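PDB 2JC4: exodeoxyribonuclease III from Neisseria meningitidis, which probably degrades double-stranded DNA from its 3' ends as a metal-dependent repair exonuclease of the AP/ExoA family, using magnesium or manganese. Local coordinates for residues V131-E134 and M135-H138; K165-S169 and S170-Q174; Q190-E194 and G195-T199. All blocks are in the same frame, centred on the assembly; numbering follows the deposited sequence.

Contact 1: residues V131-E134 and M135-H138; sequences VRDE and MTRH
Asp133 holds the guanidinium of Arg137 with two bonds, and Glu134 adds a weaker one, as Arg137 folds back onto the last turn of helix 115-135. The grip on Asp133 is end-on: Arg137 NH1 lies 3.0 Å from Asp133 OD1, and NH2 pairs with OD2 of the same carboxylate. Both acceptors lie close to the guanidinium plane, but the carboxylate is turned 61° away from it, and the nitrogens come to the oxygens from above the carboxylate plane. Arg137 NH2 also makes a weak bond, part of a salt bridge, to Glu134 OE2 at 3.2 Å, while the main polar partner of Glu134 is Arg100, bound through OE1. A bend at chi3 (-62°) brings the Arg137 head back over Asp133 O. Asp133 O accepts from Thr136 N and, at 2.7 Å, from Thr136 OG1. Met135 N donates to Val131 O at 2.9 Å. The Met135 chain runs past that carbonyl until Met135 SD rests 3.9 Å from Val131 CG1, with Leu141 and Leu182 around it. The edge of the His138 ring brings His138 CD2 to 3.2 Å from Glu134 O. This is an i to i+3 and i+4 salt-bridge network at a helix C-terminus, leading into strand 141-144 of the DNase I-like sandwich.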
loop_
_atom_site.group_PDB
_atom_site.type_symbol
_atom_site.label_atom_id
_atom_site.label_comp_id
_atom_site.label_asym_id
_atom_site.label_seq_id
_atom_site.Cartn_x
_atom_site.Cartn_y
_atom_site.Cartn_z
ATOM N N VAL A 131 8.800 11.771 -1.506
ATOM C CA VAL A 131 9.608 10.585 -1.124
ATOM C C VAL A 131 11.109 10.910 -1.264
ATOM O O VAL A 131 11.908 10.625 -0.351
ATOM C CB VAL A 131 9.193 9.279 -1.873
ATOM C CG1 VAL A 131 10.112 8.112 -1.434
ATOM C CG2 VAL A 131 7.738 8.897 -1.562
ATOM N N ARG A 132 11.505 11.520 -2.374
ATOM C CA ARG A 132 12.919 11.911 -2.570
ATOM C C ARG A 132 13.483 12.759 -1.369
ATOM O O ARG A 132 14.617 12.541 -0.859
ATOM C CB ARG A 132 13.029 12.735 -3.842
ATOM C CG ARG A 132 14.521 13.119 -4.195
ATOM C CD ARG A 132 14.608 14.048 -5.437
ATOM N NE ARG A 132 14.163 13.378 -6.651
ATOM C CZ ARG A 132 13.134 13.764 -7.411
ATOM N NH1 ARG A 132 12.421 14.850 -7.101
ATOM N NH2 ARG A 132 12.824 13.061 -8.507
ATOM N N ASP A 133 12.677 13.718 -0.936
ATOM C CA ASP A 133 13.011 14.596 0.170
ATOM C C ASP A 133 13.073 13.829 1.482
ATOM O O ASP A 133 14.047 13.986 2.269
ATOM C CB ASP A 133 11.966 15.718 0.234
ATOM C CG ASP A 133 12.144 16.646 1.429
ATOM O OD1 ASP A 133 13.262 17.137 1.658
ATOM O OD2 ASP A 133 11.143 16.886 2.140
ATOM N N GLU A 134 12.071 12.979 1.714
ATOM C CA GLU A 134 12.013 12.175 2.936
ATOM C C GLU A 134 13.233 11.265 3.045
ATOM O O GLU A 134 13.804 11.116 4.128
ATOM C CB GLU A 134 10.714 11.353 3.001
ATOM C CG GLU A 134 9.447 12.162 3.239
ATOM C CD GLU A 134 9.290 12.530 4.693
ATOM O OE1 GLU A 134 9.294 11.623 5.533
ATOM O OE2 GLU A 134 9.183 13.722 4.997
ATOM N N MET A 135 13.648 10.686 1.919
ATOM C CA MET A 135 14.817 9.808 1.910
ATOM C C MET A 135 16.180 10.454 2.287
ATOM O O MET A 135 17.086 9.752 2.715
ATOM C CB MET A 135 14.928 9.132 0.544
ATOM C CG MET A 135 13.813 8.073 0.323
ATOM S SD MET A 135 13.948 7.400 -1.334
ATOM C CE MET A 135 15.458 6.438 -1.087
ATOM N N THR A 136 16.320 11.776 2.126
ATOM C CA THR A 136 17.568 12.467 2.554
ATOM C C THR A 136 17.776 12.451 4.077
ATOM O O THR A 136 18.842 12.821 4.560
ATOM C CB THR A 136 17.599 13.965 2.149
ATOM O OG1 THR A 136 16.547 14.671 2.827
ATOM C CG2 THR A 136 17.431 14.131 0.651
ATOM N N ARG A 137 16.747 12.088 4.828
ATOM C CA ARG A 137 16.801 12.223 6.277
ATOM C C ARG A 137 16.644 10.916 7.020
ATOM O O ARG A 137 17.036 10.822 8.179
ATOM C CB ARG A 137 15.730 13.194 6.738
ATOM C CG ARG A 137 15.989 14.568 6.293
ATOM C CD ARG A 137 14.962 15.553 6.879
ATOM N NE ARG A 137 13.573 15.324 6.498
ATOM C CZ ARG A 137 13.049 15.768 5.364
ATOM N NH1 ARG A 137 13.825 16.391 4.492
ATOM N NH2 ARG A 137 11.770 15.578 5.080
ATOM N N HIS A 138 16.059 9.914 6.368
ATOM C CA HIS A 138 15.760 8.643 7.032
ATOM C C HIS A 138 16.393 7.490 6.292
ATOM O O HIS A 138 15.904 7.079 5.227
ATOM C CB HIS A 138 14.241 8.389 7.094
ATOM C CG HIS A 138 13.465 9.500 7.720
ATOM N ND1 HIS A 138 13.280 9.606 9.081
ATOM C CD2 HIS A 138 12.812 10.548 7.165
ATOM C CE1 HIS A 138 12.548 10.674 9.338
ATOM N NE2 HIS A 138 12.240 11.257 8.192
#

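Contact 2: residues K165-S169 and S170-Q174; sequences KIHCS and SVERQ. With ACT (acetate ion), chain F.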
loop_
_atom_site.group_PDB
_atom_site.type_symbol
_atom_site.label_atom_id
_atom_site.label_comp_id
_atom_site.label_asym_id
_atom_site.label_seq_id
_atom_site.Cartn_x
_atom_site.Cartn_y
_atom_site.Cartn_z
ATOM N N LYS A 165 -3.189 -1.146 -20.970
ATOM C CA LYS A 165 -4.429 -0.862 -20.244
ATOM C C LYS A 165 -4.086 -0.463 -18.823
ATOM O O LYS A 165 -2.934 -0.673 -18.363
ATOM C CB LYS A 165 -5.352 -2.096 -20.237
ATOM C CG LYS A 165 -5.581 -2.696 -21.633
ATOM C CD LYS A 165 -6.716 -2.038 -22.396
ATOM C CE LYS A 165 -7.283 -3.006 -23.459
ATOM N NZ LYS A 165 -6.154 -3.538 -24.320
ATOM N N ILE A 166 -5.067 0.130 -18.141
ATOM C CA ILE A 166 -4.885 0.670 -16.787
ATOM C C ILE A 166 -4.148 -0.368 -15.901
ATOM O O ILE A 166 -4.355 -1.579 -16.029
ATOM C CB ILE A 166 -6.259 1.170 -16.182
ATOM C CG1 ILE A 166 -6.065 2.133 -14.974
ATOM C CG2 ILE A 166 -7.181 -0.030 -15.835
ATOM C CD1 ILE A 166 -5.297 3.484 -15.275
ATOM N N HIS A 167 -3.273 0.126 -15.035
ATOM C CA HIS A 167 -2.427 -0.662 -14.136
ATOM C C HIS A 167 -1.184 -1.265 -14.757
ATOM O O HIS A 167 -0.177 -1.407 -14.069
ATOM C CB HIS A 167 -3.183 -1.763 -13.352
ATOM C CG HIS A 167 -4.406 -1.282 -12.649
ATOM N ND1 HIS A 167 -4.412 -0.163 -11.838
ATOM C CD2 HIS A 167 -5.683 -1.750 -12.661
ATOM C CE1 HIS A 167 -5.635 0.027 -11.369
ATOM N NE2 HIS A 167 -6.422 -0.927 -11.844
ATOM N N CYS A 168 -1.266 -1.627 -16.038
ATOM C CA CYS A 168 -0.192 -2.359 -16.716
ATOM C C CYS A 168 0.458 -1.629 -17.904
ATOM O O CYS A 168 1.171 -2.260 -18.703
ATOM C CB CYS A 168 -0.747 -3.703 -17.209
ATOM S SG CYS A 168 -1.494 -4.673 -15.894
ATOM N N SER A 169 0.205 -0.331 -18.039
ATOM C CA SER A 169 0.766 0.439 -19.163
ATOM C C SER A 169 2.243 0.774 -18.985
ATOM O O SER A 169 2.773 0.872 -17.852
ATOM C CB SER A 169 -0.040 1.737 -19.436
ATOM O OG SER A 169 0.201 2.714 -18.424
ATOM N N SER A 170 2.916 0.937 -20.112
ATOM C CA SER A 170 4.322 1.344 -20.140
ATOM C C SER A 170 4.563 2.649 -19.374
ATOM O O SER A 170 5.534 2.772 -18.588
ATOM C CB SER A 170 4.810 1.429 -21.596
ATOM O OG SER A 170 4.076 2.406 -22.352
ATOM N N VAL A 171 3.676 3.618 -19.537
ATOM C CA VAL A 171 3.897 4.885 -18.821
ATOM C C VAL A 171 3.723 4.746 -17.294
ATOM O O VAL A 171 4.512 5.296 -16.530
ATOM C CB VAL A 171 3.072 6.063 -19.408
ATOM C CG1 VAL A 171 1.556 5.830 -19.258
ATOM C CG2 VAL A 171 3.535 7.386 -18.805
ATOM N N GLU A 172 2.694 4.024 -16.863
ATOM C CA GLU A 172 2.516 3.734 -15.424
ATOM C C GLU A 172 3.732 3.012 -14.891
ATOM O O GLU A 172 4.232 3.320 -13.790
ATOM C CB GLU A 172 1.276 2.873 -15.206
ATOM C CG GLU A 172 -0.041 3.663 -15.245
ATOM C CD GLU A 172 -1.260 2.729 -15.357
ATOM O OE1 GLU A 172 -1.384 2.048 -16.387
ATOM O OE2 GLU A 172 -2.079 2.657 -14.417
ATOM N N ARG A 173 4.255 2.073 -15.680
ATOM C CA ARG A 173 5.455 1.350 -15.240
ATOM C C ARG A 173 6.660 2.286 -15.105
ATOM O O ARG A 173 7.471 2.149 -14.181
ATOM C CB ARG A 173 5.713 0.144 -16.143
ATOM C CG ARG A 173 4.671 -0.915 -15.928
ATOM C CD ARG A 173 4.728 -2.005 -16.967
ATOM N NE ARG A 173 3.827 -3.098 -16.540
ATOM C CZ ARG A 173 3.442 -4.091 -17.328
ATOM N NH1 ARG A 173 3.880 -4.149 -18.592
ATOM N NH2 ARG A 173 2.652 -5.053 -16.846
ATOM N N GLN A 174 6.710 3.309 -15.959
ATOM C CA GLN A 174 7.728 4.351 -15.790
ATOM C C GLN A 174 7.570 5.156 -14.501
ATOM O O GLN A 174 8.577 5.462 -13.854
ATOM C CB GLN A 174 7.806 5.292 -16.990
ATOM C CG GLN A 174 9.092 6.204 -16.943
ATOM C CD GLN A 174 10.391 5.394 -16.793
ATOM O OE1 GLN A 174 10.745 4.559 -17.647
ATOM N NE2 GLN A 174 11.110 5.644 -15.713
HETATM C C ACT F . -8.655 -2.009 -9.414
HETATM O O ACT F . -8.769 -1.505 -10.551
HETATM O OXT ACT F . -9.644 -1.933 -8.639
HETATM C CH3 ACT F . -7.360 -2.646 -9.064
#
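The guanidinium of Arg173 lies flat against Cys168 O, which sits 3.2 Å above its plane and over its centre. That carbonyl is not where the Arg173 nitrogens bond: NE goes to Ala150 O and NH1 makes a salt bridge with Asp153. The chain runs extended from CG to NE, carrying the head back past Ser169 to the loop. The His167 ring has Ile166 CG1 over the centre of one face, 4.2 Å above it. At the ring edge, His167 NE2 donates at 2.7 Å to an oxygen of an acetate, probably from the crystallisation liquor, which Asn108 also binds. His167 ND1 is hydrogen-bonded to Asn148 O, tying the ring to a residue predicted to bind magnesium and stabilise the transition state. Lys165 to Cys168 form a type II turn just ahead of helix 170-180, and Cys168 is tied by a disulfide to Cys156. Ser169, the N-cap, makes a capping box with Glu172: Glu172 N donates to Ser169 OG at 3.2 Å, and Ser169 N returns a weak bond to Glu172 OE1. With chi1 at 73°, Ser169 OG also donates to the anti lone pair of Glu172 OE1, at 2.7 Å. While OE1 serves the cap, Glu172 OE2 takes His167 N of the turn at 2.9 Å on its syn side. Lys120 of helix 115-135 forms a salt bridge with Glu172 OE2, and Phe117 packs beside Ile166 and Val171.

Contact 3: residues Q190-E194 and G195-T199; sequences QVHPE and GAFYT
From His192, the first residue past helix 187-191, the backbone bends round through Gly195, whose positive phi (107°) suits a residue with no CB, and returns to bring Phe197 up to His192. The two rings make an offset stack, their centroids 4.6 Å apart and their planes only 23° from parallel. It is one end of the phenyl ring that makes the overlap: Phe197 CZ stands 3.5 Å above the imidazole plane of His192, displaced toward the rim, while Phe197 CE1 lies 3.5 Å from His192 CB. On the opposite face of the imidazole, Val191 CG1 sits over the ring centre, so the histidine is sandwiched between an aliphatic branch and an aromatic ring. Chi1 of -68° at Phe197 sets CG anti to the carbonyl carbon and directs the ring into the bend. There its edge meets the backbone as well, with Phe197 CE1 3.4 Å from Glu194 O and that oxygen in the ring plane. Rotation of the imidazole is also restrained by the bond from its NE2 to Val232 O. The bend touches helix 187-191, where Leu188 and Arg189 meet Phe197 and Arg189 bonds to the carbonyls of His192 and Gly195, and, through His192, strand 229-234, an outermost strand of its sheet within this chain.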
loop_
_atom_site.group_PDB
_atom_site.type_symbol
_atom_site.label_atom_id
_atom_site.label_comp_id
_atom_site.label_asym_id
_atom_site.label_seq_id
_atom_site.Cartn_x
_atom_site.Cartn_y
_atom_site.Cartn_z
ATOM N N GLN A 190 13.027 -8.588 -4.730
ATOM C CA GLN A 190 14.336 -8.959 -4.173
ATOM C C GLN A 190 14.302 -10.416 -3.648
ATOM O O GLN A 190 15.184 -11.202 -3.957
ATOM C CB GLN A 190 14.778 -8.001 -3.070
ATOM C CG GLN A 190 16.025 -8.522 -2.315
ATOM C CD GLN A 190 16.631 -7.482 -1.404
ATOM O OE1 GLN A 190 16.740 -6.307 -1.772
ATOM N NE2 GLN A 190 17.037 -7.906 -0.201
ATOM N N VAL A 191 13.270 -10.764 -2.886
ATOM C CA VAL A 191 13.091 -12.102 -2.284
ATOM C C VAL A 191 12.651 -13.166 -3.309
ATOM O O VAL A 191 13.082 -14.335 -3.249
ATOM C CB VAL A 191 12.069 -12.060 -1.072
ATOM C CG1 VAL A 191 11.795 -13.451 -0.502
ATOM C CG2 VAL A 191 12.578 -11.164 0.042
ATOM N N HIS A 192 11.763 -12.766 -4.225
ATOM C CA HIS A 192 11.091 -13.675 -5.137
ATOM C C HIS A 192 11.187 -13.085 -6.544
ATOM O O HIS A 192 10.199 -12.554 -7.064
ATOM C CB HIS A 192 9.603 -13.794 -4.784
ATOM C CG HIS A 192 9.337 -14.253 -3.386
ATOM N ND1 HIS A 192 9.656 -15.520 -2.947
ATOM C CD2 HIS A 192 8.710 -13.642 -2.353
ATOM C CE1 HIS A 192 9.261 -15.661 -1.694
ATOM N NE2 HIS A 192 8.676 -14.540 -1.311
ATOM N N PRO A 193 12.362 -13.201 -7.166
ATOM C CA PRO A 193 12.575 -12.620 -8.475
ATOM C C PRO A 193 11.667 -13.184 -9.580
ATOM O O PRO A 193 11.420 -12.476 -10.533
ATOM C CB PRO A 193 14.032 -12.973 -8.790
ATOM C CG PRO A 193 14.648 -13.329 -7.485
ATOM C CD PRO A 193 13.566 -13.883 -6.650
ATOM N N GLU A 194 11.210 -14.430 -9.457
ATOM C CA GLU A 194 10.407 -15.098 -10.493
ATOM C C GLU A 194 9.033 -15.515 -9.939
ATOM O O GLU A 194 8.916 -15.821 -8.742
ATOM C CB GLU A 194 11.191 -16.330 -10.976
ATOM C CG GLU A 194 10.745 -16.950 -12.286
ATOM C CD GLU A 194 11.728 -18.039 -12.820
ATOM O OE1 GLU A 194 12.676 -18.439 -12.102
ATOM O OE2 GLU A 194 11.534 -18.493 -13.966
ATOM N N GLY A 195 8.004 -15.534 -10.790
ATOM C CA GLY A 195 6.723 -16.133 -10.397
ATOM C C GLY A 195 5.675 -15.066 -10.159
ATOM O O GLY A 195 6.018 -13.892 -9.963
ATOM N N ALA A 196 4.407 -15.480 -10.262
ATOM C CA ALA A 196 3.225 -14.650 -9.956
ATOM C C ALA A 196 3.052 -14.502 -8.441
ATOM O O ALA A 196 3.025 -15.498 -7.709
ATOM C CB ALA A 196 1.963 -15.288 -10.540
ATOM N N PHE A 197 2.922 -13.249 -7.997
ATOM C CA PHE A 197 2.551 -12.904 -6.636
ATOM C C PHE A 197 1.465 -11.848 -6.653
ATOM O O PHE A 197 1.662 -10.722 -6.172
ATOM C CB PHE A 197 3.767 -12.437 -5.832
ATOM C CG PHE A 197 4.752 -13.549 -5.571
ATOM C CD1 PHE A 197 5.719 -13.867 -6.534
ATOM C CD2 PHE A 197 4.700 -14.288 -4.383
ATOM C CE1 PHE A 197 6.650 -14.904 -6.314
ATOM C CE2 PHE A 197 5.604 -15.333 -4.151
ATOM C CZ PHE A 197 6.574 -15.645 -5.108
ATOM N N TYR A 198 0.299 -12.202 -7.204
ATOM C CA TYR A 198 -0.792 -11.205 -7.284
ATOM C C TYR A 198 -1.346 -10.791 -5.911
ATOM O O TYR A 198 -1.437 -11.610 -4.980
ATOM C CB TYR A 198 -1.941 -11.740 -8.120
ATOM C CG TYR A 198 -1.526 -12.269 -9.476
ATOM C CD1 TYR A 198 -0.611 -11.583 -10.275
ATOM C CD2 TYR A 198 -2.082 -13.435 -9.966
ATOM C CE1 TYR A 198 -0.269 -12.053 -11.555
ATOM C CE2 TYR A 198 -1.719 -13.924 -11.232
ATOM C CZ TYR A 198 -0.813 -13.226 -12.001
ATOM O OH TYR A 198 -0.477 -13.717 -13.244
ATOM N N THR A 199 -1.731 -9.514 -5.787
ATOM C CA THR A 199 -2.227 -8.989 -4.507
ATOM C C THR A 199 -3.661 -8.490 -4.605
ATOM O O THR A 199 -4.274 -8.210 -3.579
ATOM C CB THR A 199 -1.352 -7.806 -4.041
ATOM O OG1 THR A 199 -1.469 -6.755 -4.985
ATOM C CG2 THR A 199 0.162 -8.221 -3.949
#

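Contacts 1 and 2 are related through helix 115-135: contact 1 sits at its C-terminal end, while Phe117 and Lys120 near its start meet contact 2, leaving the two centres 25 Å apart. Contacts 2 and 3 are closer, with centres 18 Å apart and nearest atoms about 9 Å apart, and both lie near residues predicted to serve catalysis. The His167 side chain comes within about 3 Å of that of Asn148 and about 10 Å of the bound magnesium; the Phe197 side chain is about 6 Å from a bound sodium ion, and Thr199 is hydrogen-bonded to Asp217, predicted to matter for catalysis. Contact 1, 27 Å from contact 3 between centres, lies away from these sites.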